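Local coordinates for putative uncharacterized protein (PDB 3BGK) that probably catalyses the ADP-dependent dehydration of the S-form of NAD(P)HX, a hydrated and damaged form of NAD(P)H, yielding AMP, phosphate and repaired cofactor, at residues M35-I46 and F269-L278; L278-L286 and I298-M309. One frame throughout, in Å; residues are numbered along the deposited sequence.

Contacts 1 and 2 illustrate how one long helix can organise its neighbours in series. Helix 268-287 receives the N-terminal segment 35-46 on its first half and helix 295-310 on its second, and Leu-278 belongs to both interfaces, whose centres lie 13 Å apart. The two partners of the helix also meet each other: Ile-46 CD1 packs 3.8 Å from Met-309 CB. A potassium ion held by Lys-43 and Ile-46 marks this junction, with the side chain of Met-309 about 6 Å from it. Toward the predicted AMP site, the side chain of His-279 in contact 2 is about 6 Å from Gly-250, and that of Ile-37 in contact 1 about 9 Å from the side chain of Thr-226.

Contact 1 (M35-I46 and F269-L278); sequences MIIDDLLTKKII and FEVAAAAVFL. With K (potassium ion), chain C.
With chi1 of Phe-277 at 169°, CG stands opposite the backbone N and the ring is carried against the turn that starts helix 39-45; chi1 of Thr-42, -57°, brings OG1 to the same ring, beside CD2. One face of the phenyl group is covered by main chain: Asp-38 C lies 3.7 Å above the plane over the ring centre, and Asp-39 N is displaced toward the rim. Thr-42 OG1 gives its hydrogen to Asp-38 O (3.1 Å), tilted 32° from the carbonyl plane. Thr-42 N reaches that oxygen from the opposite face, so two donors grip the carbonyl of the N-cap residue.

Ile-37 approaches from the strand side, its CG2 3.8 Å from Phe-277 CB and its CD1 against Ala-273 CB. In this alpha/beta three-layer sandwich, the short strand 36-37 is outermost in the sheet within this chain, parallel to 233-237, and the contact joins it and the helix after it to helix 268-287. Helix 39-45 and segment 269-278 come to 9.0 Å between their axes where Thr-42 faces the small methyl of Ala-274, whose CB meets Ile-45 CB at 4.0 Å, while Ile-45 CG2 lies across Val-271 CG2.

At the outer border Lys-44 NZ forms a salt bridge with Glu-270 OE1 (3.0 Å), arriving on the syn side and somewhat out of the carboxylate plane. Leu-41 crosses the same glutamate at about a right angle, its CD1 on the backbone O and CD2 beside OE2. Lys-43 O in the last turn of helix 39-45 and Ile-46 O just after it bind potassium at 2.7 and 2.9 Å.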
# COMPACT_ATOMS: atom_id res chain seq x y z
N MSE A 35 5.01 -40.21 12.16
CA MSE A 35 5.25 -40.03 10.69
C MSE A 35 5.69 -38.61 10.30
O MSE A 35 5.39 -37.64 11.00
CB MSE A 35 4.04 -40.45 9.86
CG MSE A 35 2.70 -39.87 10.33
SE MSE A 35 1.46 -39.52 8.87
CE MSE A 35 1.60 -41.23 7.91
N ILE A 36 6.39 -38.52 9.18
CA ILE A 36 6.97 -37.27 8.71
C ILE A 36 6.16 -36.67 7.55
O ILE A 36 5.84 -37.35 6.57
CB ILE A 36 8.47 -37.44 8.32
CG1 ILE A 36 8.99 -36.18 7.61
CG2 ILE A 36 8.68 -38.72 7.49
CD1 ILE A 36 10.37 -36.33 6.96
N ILE A 37 5.82 -35.39 7.67
CA ILE A 37 5.09 -34.67 6.64
C ILE A 37 6.11 -34.09 5.67
O ILE A 37 6.94 -33.26 6.05
CB ILE A 37 4.20 -33.54 7.23
CG1 ILE A 37 3.42 -34.02 8.47
CG2 ILE A 37 3.27 -32.96 6.17
CD1 ILE A 37 2.48 -35.22 8.25
N ASP A 38 6.05 -34.55 4.42
CA ASP A 38 6.97 -34.08 3.39
C ASP A 38 6.24 -33.57 2.15
O ASP A 38 5.03 -33.34 2.19
CB ASP A 38 8.00 -35.17 3.03
CG ASP A 38 7.35 -36.47 2.56
OD1 ASP A 38 8.09 -37.35 2.07
OD2 ASP A 38 6.11 -36.62 2.68
N ASP A 39 6.98 -33.39 1.06
CA ASP A 39 6.42 -32.84 -0.16
C ASP A 39 5.49 -33.81 -0.88
O ASP A 39 4.51 -33.40 -1.49
CB ASP A 39 7.53 -32.34 -1.10
CG ASP A 39 8.52 -33.43 -1.50
OD1 ASP A 39 8.62 -34.47 -0.81
OD2 ASP A 39 9.23 -33.22 -2.51
N LEU A 40 5.80 -35.11 -0.78
CA LEU A 40 5.00 -36.15 -1.42
C LEU A 40 3.58 -36.18 -0.86
O LEU A 40 2.62 -36.40 -1.60
CB LEU A 40 5.67 -37.52 -1.29
CG LEU A 40 7.15 -37.65 -1.68
CD1 LEU A 40 7.69 -39.05 -1.39
CD2 LEU A 40 7.41 -37.26 -3.13
N LEU A 41 3.46 -35.95 0.44
CA LEU A 41 2.15 -35.83 1.06
C LEU A 41 1.46 -34.57 0.54
O LEU A 41 0.29 -34.61 0.16
CB LEU A 41 2.26 -35.81 2.59
CG LEU A 41 1.01 -35.90 3.48
CD1 LEU A 41 0.31 -34.56 3.65
CD2 LEU A 41 0.02 -36.96 3.00
N THR A 42 2.21 -33.47 0.51
CA THR A 42 1.70 -32.17 0.06
C THR A 42 1.29 -32.22 -1.41
O THR A 42 0.25 -31.67 -1.79
CB THR A 42 2.73 -31.06 0.34
OG1 THR A 42 3.02 -31.06 1.74
CG2 THR A 42 2.21 -29.69 -0.06
N LYS A 43 2.10 -32.89 -2.23
CA LYS A 43 1.76 -33.16 -3.63
C LYS A 43 0.52 -34.05 -3.75
O LYS A 43 -0.18 -33.99 -4.76
CB LYS A 43 2.92 -33.80 -4.39
CG LYS A 43 4.08 -32.87 -4.70
CD LYS A 43 5.13 -33.59 -5.52
CE LYS A 43 6.55 -33.26 -5.07
NZ LYS A 43 6.92 -31.82 -5.26
N LYS A 44 0.26 -34.88 -2.74
CA LYS A 44 -0.94 -35.71 -2.76
C LYS A 44 -2.20 -34.87 -2.51
O LYS A 44 -3.25 -35.13 -3.10
CB LYS A 44 -0.85 -36.85 -1.75
CG LYS A 44 -1.97 -37.89 -1.89
CD LYS A 44 -2.52 -38.33 -0.54
CE LYS A 44 -1.60 -39.34 0.14
NZ LYS A 44 -2.11 -39.72 1.49
N ILE A 45 -2.09 -33.87 -1.64
CA ILE A 45 -3.22 -33.02 -1.27
C ILE A 45 -3.52 -31.96 -2.33
O ILE A 45 -4.65 -31.86 -2.82
CB ILE A 45 -3.02 -32.37 0.13
CG1 ILE A 45 -2.99 -33.45 1.22
CG2 ILE A 45 -4.08 -31.28 0.41
CD1 ILE A 45 -4.12 -34.47 1.16
N ILE A 46 -2.50 -31.17 -2.69
CA ILE A 46 -2.67 -30.12 -3.70
C ILE A 46 -2.92 -30.74 -5.08
O ILE A 46 -1.99 -31.01 -5.84
CB ILE A 46 -1.49 -29.10 -3.69
CG1 ILE A 46 -1.28 -28.54 -2.27
CG2 ILE A 46 -1.76 -27.97 -4.69
CD1 ILE A 46 -0.14 -27.56 -2.10
N PHE A 269 -6.72 -34.22 8.63
CA PHE A 269 -5.39 -34.24 9.23
C PHE A 269 -4.29 -34.01 8.19
O PHE A 269 -3.36 -33.25 8.43
CB PHE A 269 -5.13 -35.56 9.97
CG PHE A 269 -3.69 -35.73 10.41
CD1 PHE A 269 -3.27 -35.27 11.66
CD2 PHE A 269 -2.77 -36.34 9.57
CE1 PHE A 269 -1.95 -35.42 12.06
CE2 PHE A 269 -1.44 -36.50 9.96
CZ PHE A 269 -1.03 -36.04 11.21
N GLU A 270 -4.40 -34.67 7.04
CA GLU A 270 -3.38 -34.55 6.01
C GLU A 270 -3.42 -33.19 5.32
O GLU A 270 -2.38 -32.64 4.94
CB GLU A 270 -3.49 -35.69 5.01
CG GLU A 270 -3.31 -37.09 5.64
CD GLU A 270 -3.08 -38.18 4.61
OE1 GLU A 270 -3.72 -38.15 3.52
OE2 GLU A 270 -2.26 -39.08 4.89
N VAL A 271 -4.64 -32.65 5.19
CA VAL A 271 -4.87 -31.33 4.60
C VAL A 271 -4.22 -30.23 5.44
O VAL A 271 -3.51 -29.38 4.91
CB VAL A 271 -6.39 -31.05 4.41
CG1 VAL A 271 -6.63 -29.58 4.10
CG2 VAL A 271 -6.96 -31.91 3.29
N ALA A 272 -4.45 -30.28 6.75
CA ALA A 272 -3.82 -29.34 7.67
C ALA A 272 -2.31 -29.56 7.73
O ALA A 272 -1.54 -28.61 7.79
CB ALA A 272 -4.44 -29.45 9.05
N ALA A 273 -1.90 -30.83 7.69
CA ALA A 273 -0.48 -31.19 7.68
C ALA A 273 0.24 -30.59 6.48
O ALA A 273 1.30 -29.99 6.62
CB ALA A 273 -0.29 -32.70 7.72
N ALA A 274 -0.36 -30.75 5.30
CA ALA A 274 0.17 -30.16 4.06
C ALA A 274 0.33 -28.63 4.19
O ALA A 274 1.39 -28.09 3.87
CB ALA A 274 -0.71 -30.53 2.87
N ALA A 275 -0.71 -27.95 4.67
CA ALA A 275 -0.65 -26.52 4.91
C ALA A 275 0.56 -26.17 5.78
O ALA A 275 1.33 -25.26 5.45
CB ALA A 275 -1.94 -26.03 5.55
N VAL A 276 0.74 -26.92 6.87
CA VAL A 276 1.86 -26.72 7.78
C VAL A 276 3.20 -26.97 7.09
O VAL A 276 4.15 -26.20 7.31
CB VAL A 276 1.73 -27.60 9.05
CG1 VAL A 276 2.96 -27.46 9.96
CG2 VAL A 276 0.47 -27.21 9.82
N PHE A 277 3.28 -28.00 6.26
CA PHE A 277 4.52 -28.28 5.54
C PHE A 277 4.88 -27.15 4.58
O PHE A 277 6.03 -26.69 4.57
CB PHE A 277 4.46 -29.61 4.76
CG PHE A 277 5.63 -29.81 3.81
CD1 PHE A 277 6.85 -30.29 4.27
CD2 PHE A 277 5.51 -29.48 2.46
CE1 PHE A 277 7.93 -30.45 3.40
CE2 PHE A 277 6.58 -29.64 1.59
CZ PHE A 277 7.79 -30.12 2.06
N LEU A 278 3.92 -26.72 3.78
CA LEU A 278 4.17 -25.73 2.74
C LEU A 278 4.62 -24.38 3.28
O LEU A 278 5.51 -23.74 2.73
CB LEU A 278 2.94 -25.59 1.83
CG LEU A 278 3.23 -25.00 0.45
CD1 LEU A 278 4.19 -25.87 -0.32
CD2 LEU A 278 1.93 -24.84 -0.30
K K C . -0.64 -33.16 -7.27

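Contact 2 (L278-L286 and I298-M309)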
# COMPACT_ATOMS: atom_id res chain seq x y z
N LEU A 278 3.92 -26.72 3.78
CA LEU A 278 4.17 -25.73 2.74
C LEU A 278 4.62 -24.38 3.28
O LEU A 278 5.51 -23.74 2.73
CB LEU A 278 2.94 -25.59 1.83
CG LEU A 278 3.23 -25.00 0.45
CD1 LEU A 278 4.19 -25.87 -0.32
CD2 LEU A 278 1.93 -24.84 -0.30
N HIS A 279 3.99 -23.96 4.37
CA HIS A 279 4.38 -22.77 5.12
C HIS A 279 5.90 -22.74 5.36
O HIS A 279 6.58 -21.80 4.93
CB HIS A 279 3.57 -22.77 6.43
CG HIS A 279 3.97 -21.72 7.41
ND1 HIS A 279 4.90 -21.95 8.41
CD2 HIS A 279 3.53 -20.46 7.60
CE1 HIS A 279 5.03 -20.86 9.14
NE2 HIS A 279 4.20 -19.94 8.68
N SER A 280 6.43 -23.78 6.00
CA SER A 280 7.88 -23.88 6.28
C SER A 280 8.73 -24.16 5.04
O SER A 280 9.87 -23.68 4.94
CB SER A 280 8.17 -24.93 7.36
OG SER A 280 7.92 -24.41 8.65
N TYR A 281 8.18 -24.94 4.11
CA TYR A 281 8.87 -25.24 2.85
C TYR A 281 9.15 -23.98 2.06
O TYR A 281 10.23 -23.83 1.50
CB TYR A 281 8.04 -26.23 2.03
CG TYR A 281 8.55 -26.49 0.63
CD1 TYR A 281 9.51 -27.46 0.39
CD2 TYR A 281 8.04 -25.78 -0.45
CE1 TYR A 281 9.98 -27.71 -0.90
CE2 TYR A 281 8.49 -26.02 -1.73
CZ TYR A 281 9.46 -26.99 -1.95
OH TYR A 281 9.91 -27.23 -3.24
N ILE A 282 8.17 -23.08 2.00
CA ILE A 282 8.33 -21.79 1.32
C ILE A 282 9.39 -20.94 2.04
O ILE A 282 10.28 -20.36 1.40
CB ILE A 282 6.98 -21.04 1.17
CG1 ILE A 282 6.08 -21.77 0.17
CG2 ILE A 282 7.20 -19.59 0.73
CD1 ILE A 282 4.59 -21.42 0.26
N ALA A 283 9.31 -20.90 3.37
CA ALA A 283 10.27 -20.19 4.20
C ALA A 283 11.69 -20.69 3.95
O ALA A 283 12.63 -19.88 3.87
CB ALA A 283 9.90 -20.32 5.68
N ASP A 284 11.83 -22.01 3.80
CA ASP A 284 13.12 -22.63 3.44
C ASP A 284 13.64 -22.15 2.10
O ASP A 284 14.83 -21.87 1.97
CB ASP A 284 13.03 -24.17 3.46
CG ASP A 284 13.29 -24.76 4.84
OD1 ASP A 284 12.92 -24.12 5.85
OD2 ASP A 284 13.86 -25.87 4.93
N GLN A 285 12.76 -22.04 1.11
CA GLN A 285 13.16 -21.53 -0.21
C GLN A 285 13.58 -20.07 -0.16
O GLN A 285 14.60 -19.70 -0.76
CB GLN A 285 12.03 -21.69 -1.22
CG GLN A 285 12.05 -23.02 -1.93
CD GLN A 285 10.90 -23.18 -2.89
OE1 GLN A 285 10.21 -22.21 -3.25
NE2 GLN A 285 10.67 -24.41 -3.31
N LEU A 286 12.80 -19.25 0.55
CA LEU A 286 13.09 -17.82 0.69
C LEU A 286 14.34 -17.53 1.54
O LEU A 286 14.92 -16.45 1.43
CB LEU A 286 11.87 -17.07 1.26
CG LEU A 286 10.67 -16.88 0.32
CD1 LEU A 286 9.49 -16.28 1.06
CD2 LEU A 286 11.05 -16.02 -0.89
N ILE A 298 6.23 -14.73 2.52
CA ILE A 298 5.80 -16.12 2.32
C ILE A 298 4.45 -16.19 1.61
O ILE A 298 4.26 -17.01 0.71
CB ILE A 298 5.71 -16.86 3.67
CG1 ILE A 298 7.10 -17.13 4.23
CG2 ILE A 298 4.94 -18.17 3.53
CD1 ILE A 298 7.11 -17.67 5.65
N SER A 299 3.52 -15.34 2.03
CA SER A 299 2.18 -15.25 1.44
C SER A 299 2.21 -14.94 -0.05
O SER A 299 1.44 -15.51 -0.82
CB SER A 299 1.34 -14.20 2.18
OG SER A 299 0.93 -14.70 3.43
N ALA A 300 3.10 -14.03 -0.43
CA ALA A 300 3.26 -13.61 -1.82
C ALA A 300 3.68 -14.77 -2.74
O ALA A 300 3.36 -14.76 -3.94
CB ALA A 300 4.28 -12.47 -1.91
N GLU A 301 4.36 -15.76 -2.16
CA GLU A 301 4.91 -16.90 -2.91
C GLU A 301 3.98 -18.11 -3.01
O GLU A 301 4.20 -18.98 -3.85
CB GLU A 301 6.24 -17.35 -2.30
CG GLU A 301 7.34 -16.28 -2.34
CD GLU A 301 7.68 -15.83 -3.75
OE1 GLU A 301 7.79 -16.69 -4.65
OE2 GLU A 301 7.82 -14.61 -3.96
N ILE A 302 2.95 -18.13 -2.17
CA ILE A 302 2.06 -19.30 -2.01
C ILE A 302 1.54 -19.92 -3.31
O ILE A 302 1.81 -21.10 -3.55
CB ILE A 302 0.90 -19.03 -1.00
CG1 ILE A 302 1.45 -18.85 0.42
CG2 ILE A 302 -0.10 -20.19 -1.01
CD1 ILE A 302 0.44 -18.36 1.43
N THR A 303 0.82 -19.18 -4.15
CA THR A 303 0.25 -19.80 -5.36
C THR A 303 1.26 -20.31 -6.37
O THR A 303 1.03 -21.33 -7.01
CB THR A 303 -0.78 -18.95 -6.14
OG1 THR A 303 -0.44 -17.57 -6.10
CG2 THR A 303 -2.14 -19.19 -5.60
N ARG A 304 2.38 -19.60 -6.53
CA ARG A 304 3.43 -20.07 -7.44
C ARG A 304 3.91 -21.46 -7.01
O ARG A 304 4.14 -22.33 -7.85
CB ARG A 304 4.60 -19.09 -7.51
CG ARG A 304 5.69 -19.51 -8.48
CD ARG A 304 6.90 -18.58 -8.45
NE ARG A 304 7.47 -18.40 -7.11
CZ ARG A 304 8.20 -19.31 -6.46
NH1 ARG A 304 8.45 -20.50 -7.01
NH2 ARG A 304 8.67 -19.03 -5.25
N VAL A 305 4.02 -21.66 -5.70
CA VAL A 305 4.53 -22.92 -5.15
C VAL A 305 3.44 -24.00 -5.12
O VAL A 305 3.71 -25.16 -5.42
CB VAL A 305 5.17 -22.73 -3.76
CG1 VAL A 305 5.68 -24.06 -3.22
CG2 VAL A 305 6.31 -21.72 -3.83
N MSE A 306 2.21 -23.62 -4.78
CA MSE A 306 1.08 -24.54 -4.86
C MSE A 306 0.90 -25.03 -6.29
O MSE A 306 0.65 -26.22 -6.51
CB MSE A 306 -0.21 -23.89 -4.35
CG MSE A 306 -0.26 -23.70 -2.85
SE MSE A 306 -1.97 -23.06 -2.18
CE MSE A 306 -3.02 -24.69 -2.42
N LYS A 307 1.05 -24.12 -7.25
CA LYS A 307 1.05 -24.46 -8.68
C LYS A 307 2.09 -25.53 -9.02
O LYS A 307 1.77 -26.49 -9.72
CB LYS A 307 1.28 -23.21 -9.53
CG LYS A 307 1.30 -23.48 -11.03
CD LYS A 307 -0.04 -23.97 -11.53
CE LYS A 307 0.05 -24.49 -12.96
NZ LYS A 307 -1.29 -24.90 -13.46
N GLU A 308 3.31 -25.35 -8.52
CA GLU A 308 4.39 -26.34 -8.64
C GLU A 308 4.02 -27.66 -7.95
O GLU A 308 4.34 -28.74 -8.46
CB GLU A 308 5.69 -25.82 -8.01
CG GLU A 308 6.40 -24.70 -8.75
CD GLU A 308 7.74 -24.33 -8.10
OE1 GLU A 308 7.82 -24.32 -6.85
OE2 GLU A 308 8.72 -24.05 -8.84
N MSE A 309 3.37 -27.57 -6.80
CA MSE A 309 2.99 -28.75 -6.03
C MSE A 309 1.91 -29.54 -6.75
O MSE A 309 1.85 -30.76 -6.63
CB MSE A 309 2.52 -28.37 -4.62
CG MSE A 309 3.63 -27.88 -3.70
SE MSE A 309 4.82 -29.30 -3.08
CE MSE A 309 6.51 -28.36 -3.18
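Ile-282, Ile-298 and Val-305 carry the apolar part of this crossing, each acting as a knob in a hole of the opposite helix. Ile-282 sits among Ile-298, Glu-301, Ile-302 and Val-305: its CG2 branch reaches Ile-298 CG2 at 3.9 Å, whereas CG1 and CD1 lead the other way, to Val-305 and Ile-302. In return Ile-298 enters between His-279, Ile-282, Ala-283 and Leu-286, with CD1 3.8 Å from Ala-283 CB. Val-305 fills the third hole, its CG1 touching Leu-278 CD1 at 3.7 Å. The axes of 278-286 and 298-309 pass 9.8 Å apart, their directions 105° from each other, and Leu-278 sends CD2 to Met-306 CG.

An aromatic contact lies on the side of helix 39-45, whose Thr-42 and Lys-43 touch Met-309. Chi1 of Tyr-281, 172°, turns the ring toward the second helix, where Val-305 CG1 meets its edge near the plane. Met-309, a selenomethionine, makes a Met-aromatic contact, with SE above the face but 5.5 Å from the centroid and CE 3.4 Å from Tyr-281 CE2.

Along the second helix, Arg-304 NH2 makes a hydrogen-bonded salt bridge to Glu-301 OE1 over 2.6 Å, the oxygen nearly in the guanidinium plane and met on its anti side, somewhat out of the carboxylate plane; NE adds a weak bond and Glu-308 a long salt bridge to NH1. His-279 NE2 bonds Met-249 O of helix 249-263, next to the predicted AMP-binding Gly-250, and Met-306 also packs on Tyr-291 of a second subunit.

The cross-helix contacts being chiefly apolar, the fit rests mainly on the shape of interlocking aliphatic side chains.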